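Local coordinates for protein aminotransferase AspB (Helicobacter pylori 26695, PDB 3EZS) that probably acts as a pyridoxal 5'-phosphate-dependent transaminase, moving amino groups between amino acids and keto acids, at residues 70-75 and 205-210; 78-83 and 218-223; 136-141 and 343-348. All blocks are in the same frame, centred on the assembly; numbering follows the deposited sequence. Where two conformers were deposited one is given.

Contact 1. Residues 70-75 and 205-210; sequences GFFKRR and PPSLLE
A buried contact, part polar and part apolar, joins helix 62-76 to the N-terminal end of helix 208-214 in the large domain of the aminotransferase fold. Arg75 carries its polar half. The NH2 of this residue donates to the Pro205 carbonyl O (3.0 Å, N-H...O 158°), in the plane of the carbonyl and on one of its lone pairs, while the oxygen lies near the guanidinium plane. The first torsion sets the chain anti to the backbone N (chi1 175°) and a bend at chi2 (60°) turns it across the proline ring, whose CD comes to 3.4 Å from Arg75 NH2. NH1 reaches helix 208-214 through a water, which accepts from it and donates to Glu210 OE2 (2.7 Å from the water oxygen). Beyond the two segments, NE makes a salt bridge to Glu198 and NH2 also bonds Ser197 O.

Phe72 supplies the apolar half. Its ring projects from the helix so that CZ lies 3.9 Å from Leu209 CD1, the two side chains crossing at about a right angle, and Ser207 OG sits at the ring edge, 3.7 Å from CZ. That hydroxyl caps the helix by accepting from Leu209 N (3.2 Å), and Ser207 N in turn donates to Glu210 OE2 (2.9 Å), completing a capping box. Glu194 binds both Ser207 OG and Leu208 N.

Glu210 OE2 is thus held by the cap and the water together, so the helix start is tied to Arg75, whose positive charge would probably be balanced mainly by Glu198 and, more remotely, by Glu210.

Contact 2. Residues 78-83 and 218-223; sequences IELKEN and EAFKNV
Phe220 meets Ile78 and Leu80 through the far end of its ring, in a small buried apolar contact between two loops. CE2 comes to 3.9 Å from Leu80 CD2, and CZ to 4.1 Å from Ile78 CG2; both methyl groups approach obliquely. Leu80 crosses the phenylalanine side chain at about a right angle, whereas Ile78 runs past it in the opposite direction. In Ile78 the touching branch, CG2, stands anti to the backbone N, which directs it at the ring.

The ring is also covered from its own loop: Glu218 O lies over the centre of one face, 3.5 Å above the plane. The backbone of Phe220 has a positive phi (63°) and begins a type II beta turn closed by Val223 N donating to Phe220 O (3.1 Å). Further out, Asn222 anchors that turn through its N to Asp246 and its ND2 to Asp187, just where strand 223-228 starts. Phe72 of helix 62-76 packs on both Ile78 and Leu80, and Cys212 of helix 208-214 touches Phe220.

Across the two loops only carbon meets carbon, so their attraction here is dispersion and the exclusion of water, and their relative position depends on shape rather than on bond direction.

Contact 3. Residues 136-141 and 343-348; sequences PLTKEN and NRIGAD
Pro136, the last residue of strand 131-136, opens the contact through its CB, 4.4 Å from Ile345 CD1. The distance is that of loose van der Waals packing at a partly exposed edge, and a bound 1,2-ethanediol, probably from the crystallisation liquor, lies about 4 Å from the proline side chain.

Leu137 contributes its backbone: its carbonyl O is 4.3 Å from Ile345 CG2. Its side chain goes into the large domain instead, against Pro114, Pro145 and Asn164, and a backbone hydrogen bond to Asn115 carries the pairing of strand 131-136 with strand 110-115 one residue further.

Thr138 adds the second methyl contact, CG2 lying 4.2 Å from Ile345 CD1. With chi1 at 72° the hydroxyl takes the branch facing along its own loop, where OG1 donates to Glu140 OE1 (2.7 Å) on the anti lone pair of that oxygen. The methyl is then the branch presented to the isoleucine, and the bond ties the carboxylate of Glu140, in the short 3-10 segment 139-140, back to Thr138. Lys139 NZ and Asp348 OD2, opposite in charge, stay 6.1 Å apart, so any attraction between them is long-range.

Ile345 is therefore the single side chain of 343-348 that meets all three residues. It sits second in a type II beta turn from Arg344 to Ala347, closed by a weak bond, with Gly346 at positive phi (99°) in the third place.

Ile345 also rests on Asn115 and Pro116, at the end of strand 110-115, while backbone hydrogen bonds join Ala347 to Gly319, at the start of helix 319-330, and Asp348 to Val316, just after strand 311-315; the turn leading into strand 349-353 of the three-stranded sheet thus rests on the ends of two neighbouring strands of the seven-stranded sheet.

In the fold
Contacts 1 and 2 form one continuous patch, their centres 11 Å apart. Phe72 CG lies 3.6 Å from Leu80 CD1, and Leu209 O is 3.6 Å from Ile78 CD1 and 3.7 Å from Phe220 CE1, so helix 62-76 and helix 208-214 share a core with the loops that follow them. Contact 3 stands apart, its centre 30 Å from that of contact 1 and 34 Å from that of contact 2, with nearest atoms about 14 and 18 Å away. The segments of all three interleave along the chain. Contacts 1 and 2 stay within the large domain, which in relatives carries the cofactor lysine, whereas contact 3 probably joins the large domain to the small one, as in other aminotransferases of this fold.

Contact 1. Residues 70-75 and 205-210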
ATOM      1  N   GLY A  70       5.746  22.320  -4.330  1.00 37.73           N
ATOM      2  CA  GLY A  70       5.995  23.625  -3.701  1.00 38.87           C
ATOM      3  C   GLY A  70       7.000  23.502  -2.565  1.00 39.46           C
ATOM      4  O   GLY A  70       7.917  24.317  -2.441  1.00 38.75           O
ATOM      5  N   PHE A  71       6.821  22.462  -1.752  1.00 39.26           N
ATOM      6  CA  PHE A  71       7.769  22.129  -0.687  1.00 40.14           C
ATOM      7  C   PHE A  71       9.196  21.967  -1.226  1.00 39.93           C
ATOM      8  O   PHE A  71      10.146  22.550  -0.683  1.00 41.32           O
ATOM      9  CB  PHE A  71       7.358  20.848   0.066  1.00 38.68           C
ATOM     10  CG  PHE A  71       8.467  20.285   0.910  1.00 41.15           C
ATOM     11  CD1 PHE A  71       8.853  20.925   2.077  1.00 40.07           C
ATOM     12  CD2 PHE A  71       9.161  19.163   0.506  1.00 40.98           C
ATOM     13  CE1 PHE A  71       9.889  20.457   2.810  1.00 40.74           C
ATOM     14  CE2 PHE A  71      10.201  18.693   1.237  1.00 39.13           C
ATOM     15  CZ  PHE A  71      10.551  19.327   2.416  1.00 38.12           C
ATOM     16  N   PHE A  72       9.347  21.192  -2.297  1.00 41.21           N
ATOM     17  CA  PHE A  72      10.670  20.930  -2.875  1.00 41.59           C
ATOM     18  C   PHE A  72      11.327  22.224  -3.380  1.00 42.36           C
ATOM     19  O   PHE A  72      12.539  22.417  -3.215  1.00 40.04           O
ATOM     20  CB  PHE A  72      10.608  19.867  -3.970  1.00 43.11           C
ATOM     21  CG  PHE A  72      11.882  19.107  -4.134  1.00 41.63           C
ATOM     22  CD1 PHE A  72      12.116  17.974  -3.378  1.00 42.83           C
ATOM     23  CD2 PHE A  72      12.862  19.540  -4.996  1.00 39.77           C
ATOM     24  CE1 PHE A  72      13.286  17.280  -3.503  1.00 40.05           C
ATOM     25  CE2 PHE A  72      14.034  18.846  -5.119  1.00 34.61           C
ATOM     26  CZ  PHE A  72      14.250  17.720  -4.373  1.00 39.31           C
ATOM     27  N   LYS A  73      10.518  23.111  -3.957  1.00 40.89           N
ATOM     28  CA  LYS A  73      10.988  24.410  -4.416  1.00 41.68           C
ATOM     29  C   LYS A  73      11.471  25.282  -3.265  1.00 40.89           C
ATOM     30  O   LYS A  73      12.586  25.762  -3.301  1.00 43.26           O
ATOM     31  CB  LYS A  73       9.887  25.140  -5.204  1.00 42.43           C
ATOM     32  CG  LYS A  73      10.322  26.479  -5.812  1.00 43.85           C
ATOM     33  CD  LYS A  73       9.196  27.145  -6.622  1.00 44.92           C
ATOM     34  N   ARG A  74      10.645  25.484  -2.247  1.00 39.77           N
ATOM     35  CA  ARG A  74      11.045  26.281  -1.100  1.00 40.13           C
ATOM     36  C   ARG A  74      12.262  25.718  -0.396  1.00 39.96           C
ATOM     37  O   ARG A  74      13.159  26.463  -0.002  1.00 37.81           O
ATOM     38  CB  ARG A  74       9.931  26.350  -0.067  1.00 40.85           C
ATOM     39  CG  ARG A  74       8.653  27.084  -0.497  1.00 40.53           C
ATOM     40  CD  ARG A  74       7.796  27.359   0.747  1.00 43.30           C
ATOM     41  NE  ARG A  74       7.535  26.144   1.516  1.00 46.33           N
ATOM     42  CZ  ARG A  74       6.541  25.284   1.282  1.00 47.69           C
ATOM     43  NH1 ARG A  74       5.687  25.448   0.273  1.00 47.80           N
ATOM     44  NH2 ARG A  74       6.402  24.230   2.066  1.00 42.15           N
ATOM     45  N   ARG A  75      12.300  24.396  -0.261  1.00 40.66           N
ATOM     46  CA  ARG A  75      13.349  23.740   0.507  1.00 41.33           C
ATOM     47  C   ARG A  75      14.663  23.547  -0.228  1.00 41.24           C
ATOM     48  O   ARG A  75      15.715  23.744   0.368  1.00 39.50           O
ATOM     49  CB  ARG A  75      12.848  22.391   1.046  1.00 42.65           C
ATOM     50  CG  ARG A  75      13.898  21.543   1.763  1.00 39.60           C
ATOM     51  CD  ARG A  75      14.520  22.212   3.000  1.00 41.53           C
ATOM     52  NE  ARG A  75      15.453  21.262   3.596  1.00 41.43           N
ATOM     53  CZ  ARG A  75      16.728  21.095   3.245  1.00 41.36           C
ATOM     54  NH1 ARG A  75      17.306  21.844   2.327  1.00 42.36           N
ATOM     55  NH2 ARG A  75      17.441  20.157   3.839  1.00 43.22           N
ATOM     56  N   PRO A 205      20.853  19.920   5.085  1.00 42.62           N
ATOM     57  CA  PRO A 205      21.592  19.018   4.196  1.00 41.59           C
ATOM     58  C   PRO A 205      21.156  19.145   2.724  1.00 42.70           C
ATOM     59  O   PRO A 205      20.009  19.477   2.432  1.00 39.68           O
ATOM     60  CB  PRO A 205      21.222  17.638   4.726  1.00 41.10           C
ATOM     61  CG  PRO A 205      19.843  17.830   5.282  1.00 43.74           C
ATOM     62  CD  PRO A 205      19.910  19.180   5.947  1.00 43.76           C
ATOM     63  N   PRO A 206      22.070  18.881   1.786  1.00 42.77           N
ATOM     64  CA  PRO A 206      21.667  19.008   0.399  1.00 41.12           C
ATOM     65  C   PRO A 206      20.925  17.789  -0.153  1.00 41.54           C
ATOM     66  O   PRO A 206      21.159  16.650   0.289  1.00 40.23           O
ATOM     67  CB  PRO A 206      22.991  19.176  -0.320  1.00 43.39           C
ATOM     68  CG  PRO A 206      23.994  18.461   0.539  1.00 45.47           C
ATOM     69  CD  PRO A 206      23.479  18.485   1.937  1.00 42.74           C
ATOM     70  N   SER A 207      20.006  18.030  -1.087  1.00 41.00           N
ATOM     71  CA  SER A 207      19.348  16.927  -1.797  1.00 40.42           C
ATOM     72  C   SER A 207      20.259  16.462  -2.927  1.00 40.37           C
ATOM     73  O   SER A 207      21.018  17.238  -3.480  1.00 39.16           O
ATOM     74  CB  SER A 207      18.029  17.358  -2.414  1.00 39.26           C
ATOM     75  OG  SER A 207      17.483  16.329  -3.218  1.00 37.19           O
ATOM     76  N   LEU A 208      20.163  15.188  -3.263  1.00 42.11           N
ATOM     77  CA  LEU A 208      20.890  14.614  -4.393  1.00 41.56           C
ATOM     78  C   LEU A 208      20.466  15.272  -5.730  1.00 41.35           C
ATOM     79  O   LEU A 208      21.236  15.268  -6.705  1.00 42.58           O
ATOM     80  CB  LEU A 208      20.662  13.077  -4.412  1.00 41.30           C
ATOM     81  CG  LEU A 208      21.250  12.202  -5.524  1.00 43.96           C
ATOM     82  CD1 LEU A 208      22.789  12.346  -5.633  1.00 36.60           C
ATOM     83  CD2 LEU A 208      20.849  10.723  -5.326  1.00 37.60           C
ATOM     84  N   LEU A 209      19.245  15.814  -5.800  1.00 41.52           N
ATOM     85  CA  LEU A 209      18.806  16.510  -7.032  1.00 40.95           C
ATOM     86  C   LEU A 209      19.524  17.855  -7.204  1.00 39.74           C
ATOM     87  O   LEU A 209      19.659  18.365  -8.344  1.00 38.54           O
ATOM     88  CB  LEU A 209      17.279  16.666  -7.122  1.00 40.28           C
ATOM     89  CG  LEU A 209      16.409  15.394  -7.103  1.00 43.31           C
ATOM     90  CD1 LEU A 209      14.978  15.704  -7.580  1.00 32.55           C
ATOM     91  CD2 LEU A 209      17.006  14.283  -7.963  1.00 28.93           C
ATOM     92  N   GLU A 210      20.008  18.430  -6.105  1.00 39.52           N
ATOM     93  CA  GLU A 210      20.823  19.659  -6.204  1.00 40.83           C
ATOM     94  C   GLU A 210      22.176  19.336  -6.865  1.00 41.03           C
ATOM     95  O   GLU A 210      22.726  20.141  -7.614  1.00 40.97           O
ATOM     96  CB  GLU A 210      21.088  20.270  -4.834  1.00 39.91           C
ATOM     97  CG  GLU A 210      19.862  20.717  -4.071  1.00 44.43           C
ATOM     98  CD  GLU A 210      20.245  21.363  -2.725  1.00 43.73           C
ATOM     99  OE1 GLU A 210      20.970  22.359  -2.756  1.00 44.33           O
ATOM    100  OE2 GLU A 210      19.815  20.891  -1.649  1.00 41.92           O
TER
HETATM  101  O   HOH W   1      19.808  22.486   0.530  1.00 45.07           O

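Contact 2. Residues 78-83 and 218-223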
ATOM      1  N   ILE A  78      14.631  24.076  -6.224  1.00 41.31           N
ATOM      2  CA  ILE A  78      14.491  23.380  -7.493  1.00 39.84           C
ATOM      3  C   ILE A  78      13.003  23.357  -7.817  1.00 40.55           C
ATOM      4  O   ILE A  78      12.182  23.072  -6.948  1.00 40.84           O
ATOM      5  CB  ILE A  78      15.023  21.942  -7.406  1.00 38.81           C
ATOM      6  CG1 ILE A  78      16.548  21.946  -7.366  1.00 40.72           C
ATOM      7  CG2 ILE A  78      14.582  21.117  -8.595  1.00 35.44           C
ATOM      8  CD1 ILE A  78      17.137  20.585  -7.051  1.00 45.59           C
ATOM      9  N   GLU A  79      12.658  23.661  -9.065  1.00 41.42           N
ATOM     10  CA  GLU A  79      11.272  23.650  -9.496  1.00 41.92           C
ATOM     11  C   GLU A  79      11.055  22.391 -10.283  1.00 41.86           C
ATOM     12  O   GLU A  79      11.413  22.304 -11.452  1.00 43.92           O
ATOM     13  CB  GLU A  79      10.962  24.890 -10.326  1.00 43.63           C
ATOM     14  CG  GLU A  79       9.482  25.089 -10.594  1.00 53.02           C
ATOM     15  CD  GLU A  79       9.112  26.560 -10.801  1.00 64.65           C
ATOM     16  OE1 GLU A  79       9.967  27.351 -11.267  1.00 67.89           O
ATOM     17  OE2 GLU A  79       7.956  26.921 -10.480  1.00 69.37           O
ATOM     18  N   LEU A  80      10.493  21.393  -9.623  1.00 41.70           N
ATOM     19  CA  LEU A  80      10.216  20.132 -10.259  1.00 40.23           C
ATOM     20  C   LEU A  80       9.058  20.271 -11.225  1.00 42.12           C
ATOM     21  O   LEU A  80       8.064  20.944 -10.939  1.00 42.26           O
ATOM     22  CB  LEU A  80       9.887  19.063  -9.230  1.00 39.77           C
ATOM     23  CG  LEU A  80      11.021  18.618  -8.296  1.00 43.22           C
ATOM     24  CD1 LEU A  80      10.432  17.776  -7.183  1.00 35.53           C
ATOM     25  CD2 LEU A  80      12.159  17.863  -9.051  1.00 39.77           C
ATOM     26  N   LYS A  81       9.212  19.630 -12.385  1.00 41.90           N
ATOM     27  CA  LYS A  81       8.185  19.592 -13.403  0.50 41.40           C
ATOM     28  C   LYS A  81       7.112  18.590 -12.956  1.00 41.96           C
ATOM     29  O   LYS A  81       7.355  17.766 -12.074  1.00 40.40           O
ATOM     30  CB  LYS A  81       8.809  19.223 -14.753  0.50 40.71           C
ATOM     31  CG  LYS A  81       9.808  20.287 -15.214  0.50 44.06           C
ATOM     32  CD  LYS A  81      10.620  19.892 -16.417  0.50 41.44           C
ATOM     33  CE  LYS A  81      11.605  21.001 -16.780  0.50 39.03           C
ATOM     34  NZ  LYS A  81      12.701  21.159 -15.785  0.50 33.99           N
ATOM     35  N   GLU A  82       5.937  18.669 -13.561  1.00 42.27           N
ATOM     36  CA  GLU A  82       4.825  17.814 -13.183  1.00 43.65           C
ATOM     37  C   GLU A  82       5.055  16.314 -13.290  1.00 41.51           C
ATOM     38  O   GLU A  82       4.492  15.569 -12.508  1.00 40.39           O
ATOM     39  CB  GLU A  82       3.558  18.227 -13.952  1.00 44.63           C
ATOM     40  CG  GLU A  82       3.055  19.642 -13.569  1.00 46.22           C
ATOM     41  CD  GLU A  82       1.802  20.071 -14.338  1.00 47.59           C
ATOM     42  OE1 GLU A  82       1.276  19.281 -15.161  1.00 59.78           O
ATOM     43  OE2 GLU A  82       1.356  21.219 -14.131  1.00 54.83           O
ATOM     44  N   ASN A  83       5.863  15.877 -14.250  1.00 39.25           N
ATOM     45  CA  ASN A  83       6.170  14.452 -14.403  1.00 40.25           C
ATOM     46  C   ASN A  83       7.461  14.047 -13.652  1.00 41.16           C
ATOM     47  O   ASN A  83       7.956  12.921 -13.810  1.00 42.39           O
ATOM     48  CB  ASN A  83       6.194  14.035 -15.895  1.00 39.19           C
ATOM     49  CG  ASN A  83       7.185  14.844 -16.737  1.00 38.85           C
ATOM     50  OD1 ASN A  83       7.792  15.803 -16.261  1.00 36.82           O
ATOM     51  ND2 ASN A  83       7.340  14.460 -18.001  1.00 33.83           N
ATOM     52  N   GLU A 218      20.373  18.107 -15.244  1.00 42.51           N
ATOM     53  CA  GLU A 218      19.166  18.848 -14.917  1.00 43.33           C
ATOM     54  C   GLU A 218      17.863  18.074 -15.190  1.00 42.06           C
ATOM     55  O   GLU A 218      16.808  18.428 -14.664  1.00 45.27           O
ATOM     56  CB  GLU A 218      19.228  20.176 -15.681  1.00 44.24           C
ATOM     57  CG  GLU A 218      18.150  21.180 -15.345  1.00 56.73           C
ATOM     58  N   ALA A 219      17.936  17.019 -15.996  1.00 41.49           N
ATOM     59  CA  ALA A 219      16.781  16.133 -16.264  1.00 42.41           C
ATOM     60  C   ALA A 219      16.671  15.009 -15.226  1.00 41.40           C
ATOM     61  O   ALA A 219      15.686  14.250 -15.226  1.00 40.91           O
ATOM     62  CB  ALA A 219      16.858  15.534 -17.676  1.00 39.95           C
ATOM     63  N   PHE A 220      17.677  14.914 -14.351  1.00 40.28           N
ATOM     64  CA  PHE A 220      17.724  13.921 -13.278  1.00 39.69           C
ATOM     65  C   PHE A 220      17.765  12.481 -13.793  1.00 39.87           C
ATOM     66  O   PHE A 220      17.224  11.580 -13.155  1.00 38.77           O
ATOM     67  CB  PHE A 220      16.554  14.102 -12.297  1.00 39.72           C
ATOM     68  CG  PHE A 220      16.318  15.526 -11.892  1.00 39.04           C
ATOM     69  CD1 PHE A 220      17.308  16.239 -11.217  1.00 37.63           C
ATOM     70  CD2 PHE A 220      15.094  16.149 -12.154  1.00 37.73           C
ATOM     71  CE1 PHE A 220      17.106  17.575 -10.836  1.00 37.86           C
ATOM     72  CE2 PHE A 220      14.872  17.480 -11.761  1.00 39.47           C
ATOM     73  CZ  PHE A 220      15.899  18.194 -11.102  1.00 34.50           C
ATOM     74  N   LYS A 221      18.394  12.286 -14.952  1.00 40.13           N
ATOM     75  CA  LYS A 221      18.576  10.964 -15.550  1.00 41.97           C
ATOM     76  C   LYS A 221      19.254  10.011 -14.564  1.00 41.82           C
ATOM     77  O   LYS A 221      20.274  10.380 -13.951  1.00 42.81           O
ATOM     78  CB  LYS A 221      19.438  11.059 -16.811  1.00 41.31           C
ATOM     79  CG  LYS A 221      19.733   9.717 -17.485  1.00 46.10           C
ATOM     80  CD  LYS A 221      20.450   9.910 -18.824  1.00 48.21           C
ATOM     81  CE  LYS A 221      20.696   8.584 -19.571  1.00 54.57           C
ATOM     82  NZ  LYS A 221      21.739   7.715 -18.940  1.00 60.82           N
ATOM     83  N   ASN A 222      18.673   8.811 -14.423  1.00 39.39           N
ATOM     84  CA  ASN A 222      19.137   7.751 -13.526  1.00 40.76           C
ATOM     85  C   ASN A 222      19.055   8.065 -12.014  1.00 40.41           C
ATOM     86  O   ASN A 222      19.496   7.248 -11.192  1.00 38.62           O
ATOM     87  CB  ASN A 222      20.582   7.336 -13.860  1.00 40.30           C
ATOM     88  CG  ASN A 222      20.692   6.533 -15.138  1.00 43.13           C
ATOM     89  OD1 ASN A 222      19.799   6.543 -15.976  1.00 39.91           O
ATOM     90  ND2 ASN A 222      21.795   5.808 -15.274  1.00 33.86           N
ATOM     91  N   VAL A 223      18.476   9.203 -11.646  1.00 38.91           N
ATOM     92  CA  VAL A 223      18.508   9.652 -10.244  1.00 38.67           C
ATOM     93  C   VAL A 223      17.123   9.977  -9.676  1.00 38.84           C
ATOM     94  O   VAL A 223      16.281  10.606 -10.343  1.00 35.54           O
ATOM     95  CB  VAL A 223      19.451  10.869 -10.104  1.00 39.14           C
ATOM     96  CG1 VAL A 223      19.489  11.399  -8.663  1.00 34.79           C
ATOM     97  CG2 VAL A 223      20.874  10.507 -10.593  1.00 38.66           C
TER

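Contact 3. Residues 136-141 and 343-348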
ATOM      1  N   PRO A 136      30.239  -0.671   3.861  1.00 39.89           N
ATOM      2  CA  PRO A 136      30.289  -0.384   5.288  1.00 39.44           C
ATOM      3  C   PRO A 136      30.545   1.091   5.620  1.00 39.19           C
ATOM      4  O   PRO A 136      31.244   1.784   4.876  1.00 36.07           O
ATOM      5  CB  PRO A 136      31.435  -1.263   5.804  1.00 38.76           C
ATOM      6  CG  PRO A 136      31.839  -2.148   4.639  1.00 40.94           C
ATOM      7  CD  PRO A 136      31.402  -1.461   3.415  1.00 40.32           C
ATOM      8  N   LEU A 137      29.926   1.543   6.714  1.00 38.73           N
ATOM      9  CA  LEU A 137      30.114   2.878   7.256  1.00 39.35           C
ATOM     10  C   LEU A 137      30.818   2.691   8.606  1.00 40.65           C
ATOM     11  O   LEU A 137      30.201   2.235   9.577  1.00 38.12           O
ATOM     12  CB  LEU A 137      28.775   3.569   7.476  1.00 39.63           C
ATOM     13  CG  LEU A 137      27.819   3.689   6.296  1.00 40.78           C
ATOM     14  CD1 LEU A 137      26.482   4.306   6.793  1.00 40.38           C
ATOM     15  CD2 LEU A 137      28.446   4.494   5.167  1.00 34.34           C
ATOM     16  N   THR A 138      32.116   2.998   8.657  1.00 40.70           N
ATOM     17  CA  THR A 138      32.897   2.838   9.888  1.00 38.99           C
ATOM     18  C   THR A 138      33.750   4.092  10.099  1.00 39.34           C
ATOM     19  O   THR A 138      33.902   4.892   9.191  1.00 37.78           O
ATOM     20  CB  THR A 138      33.814   1.572   9.847  1.00 38.32           C
ATOM     21  OG1 THR A 138      34.915   1.779   8.941  1.00 34.13           O
ATOM     22  CG2 THR A 138      33.027   0.334   9.451  1.00 32.15           C
ATOM     23  N   LYS A 139      34.305   4.234  11.300  1.00 39.34           N
ATOM     24  CA  LYS A 139      35.127   5.395  11.658  1.00 40.32           C
ATOM     25  C   LYS A 139      36.433   5.515  10.857  1.00 40.49           C
ATOM     26  O   LYS A 139      36.979   6.608  10.741  1.00 41.05           O
ATOM     27  CB  LYS A 139      35.462   5.363  13.158  1.00 40.26           C
ATOM     28  CG  LYS A 139      36.325   4.189  13.592  1.00 39.72           C
ATOM     29  CD  LYS A 139      36.417   4.098  15.092  1.00 40.96           C
ATOM     30  CE  LYS A 139      37.269   2.921  15.532  1.00 43.88           C
ATOM     31  NZ  LYS A 139      37.459   2.939  17.016  1.00 52.54           N
ATOM     32  N   GLU A 140      36.918   4.393  10.326  1.00 39.96           N
ATOM     33  CA  GLU A 140      38.173   4.344   9.572  1.00 40.64           C
ATOM     34  C   GLU A 140      38.219   5.310   8.378  1.00 39.13           C
ATOM     35  O   GLU A 140      39.288   5.740   8.003  1.00 35.49           O
ATOM     36  CB  GLU A 140      38.514   2.904   9.138  1.00 41.29           C
ATOM     37  CG  GLU A 140      39.012   2.000  10.277  1.00 46.38           C
ATOM     38  CD  GLU A 140      37.930   1.553  11.277  1.00 53.03           C
ATOM     39  OE1 GLU A 140      36.743   1.464  10.893  1.00 51.57           O
ATOM     40  OE2 GLU A 140      38.279   1.262  12.446  1.00 57.12           O
ATOM     41  N   ASN A 141      37.078   5.641   7.773  1.00 38.66           N
ATOM     42  CA  ASN A 141      37.083   6.650   6.722  1.00 40.54           C
ATOM     43  C   ASN A 141      35.982   7.696   6.931  1.00 39.16           C
ATOM     44  O   ASN A 141      35.430   8.216   5.958  1.00 37.98           O
ATOM     45  CB  ASN A 141      36.998   6.009   5.327  1.00 39.68           C
ATOM     46  CG  ASN A 141      35.638   5.417   5.031  1.00 43.11           C
ATOM     47  OD1 ASN A 141      34.796   5.249   5.931  1.00 38.61           O
ATOM     48  ND2 ASN A 141      35.400   5.124   3.748  1.00 32.67           N
ATOM     49  N   ASN A 343      27.680  -8.632   8.840  1.00 38.76           N
ATOM     50  CA  ASN A 343      29.113  -8.892   8.957  1.00 37.78           C
ATOM     51  C   ASN A 343      29.732  -8.246  10.167  1.00 38.48           C
ATOM     52  O   ASN A 343      30.858  -7.781  10.093  1.00 39.50           O
ATOM     53  CB  ASN A 343      29.874  -8.468   7.688  1.00 38.09           C
ATOM     54  CG  ASN A 343      29.244  -9.011   6.423  1.00 38.44           C
ATOM     55  OD1 ASN A 343      28.841  -8.250   5.539  1.00 43.94           O
ATOM     56  ND2 ASN A 343      29.092 -10.313   6.359  1.00 42.90           N
ATOM     57  N   ARG A 344      28.982  -8.229  11.271  1.00 39.44           N
ATOM     58  CA  ARG A 344      29.405  -7.675  12.566  1.00 40.28           C
ATOM     59  C   ARG A 344      29.627  -6.140  12.607  1.00 42.68           C
ATOM     60  O   ARG A 344      30.151  -5.608  13.585  1.00 43.11           O
ATOM     61  CB  ARG A 344      30.613  -8.438  13.143  1.00 41.62           C
ATOM     62  CG  ARG A 344      30.342  -9.923  13.488  1.00 44.93           C
ATOM     63  N   ILE A 345      29.203  -5.423  11.573  1.00 42.46           N
ATOM     64  CA  ILE A 345      29.311  -3.965  11.585  1.00 43.11           C
ATOM     65  C   ILE A 345      28.303  -3.480  12.636  1.00 43.35           C
ATOM     66  O   ILE A 345      27.178  -3.992  12.706  1.00 43.87           O
ATOM     67  CB  ILE A 345      28.994  -3.355  10.193  1.00 41.64           C
ATOM     68  CG1 ILE A 345      29.985  -3.869   9.141  1.00 44.61           C
ATOM     69  CG2 ILE A 345      28.993  -1.844  10.246  1.00 43.52           C
ATOM     70  CD1 ILE A 345      31.483  -3.624   9.468  1.00 46.59           C
ATOM     71  N   GLY A 346      28.724  -2.534  13.470  1.00 41.44           N
ATOM     72  CA  GLY A 346      27.869  -1.979  14.535  1.00 41.63           C
ATOM     73  C   GLY A 346      28.114  -2.561  15.918  1.00 40.93           C
ATOM     74  O   GLY A 346      27.575  -2.053  16.905  1.00 39.95           O
ATOM     75  N   ALA A 347      28.938  -3.614  15.987  1.00 40.08           N
ATOM     76  CA  ALA A 347      29.238  -4.338  17.230  1.00 40.55           C
ATOM     77  C   ALA A 347      29.686  -3.456  18.395  1.00 40.37           C
ATOM     78  O   ALA A 347      29.335  -3.738  19.536  1.00 40.98           O
ATOM     79  CB  ALA A 347      30.295  -5.435  16.965  1.00 39.44           C
ATOM     80  N   ASP A 348      30.416  -2.382  18.094  1.00 41.46           N
ATOM     81  CA  ASP A 348      30.954  -1.461  19.121  1.00 43.40           C
ATOM     82  C   ASP A 348      30.143  -0.185  19.321  1.00 41.05           C
ATOM     83  O   ASP A 348      30.677   0.807  19.823  1.00 40.64           O
ATOM     84  CB  ASP A 348      32.374  -1.045  18.721  1.00 45.20           C
ATOM     85  CG  ASP A 348      33.265  -2.227  18.440  1.00 52.40           C
ATOM     86  OD1 ASP A 348      33.132  -3.243  19.165  1.00 55.39           O
ATOM     87  OD2 ASP A 348      34.100  -2.121  17.508  1.00 62.82           O
TER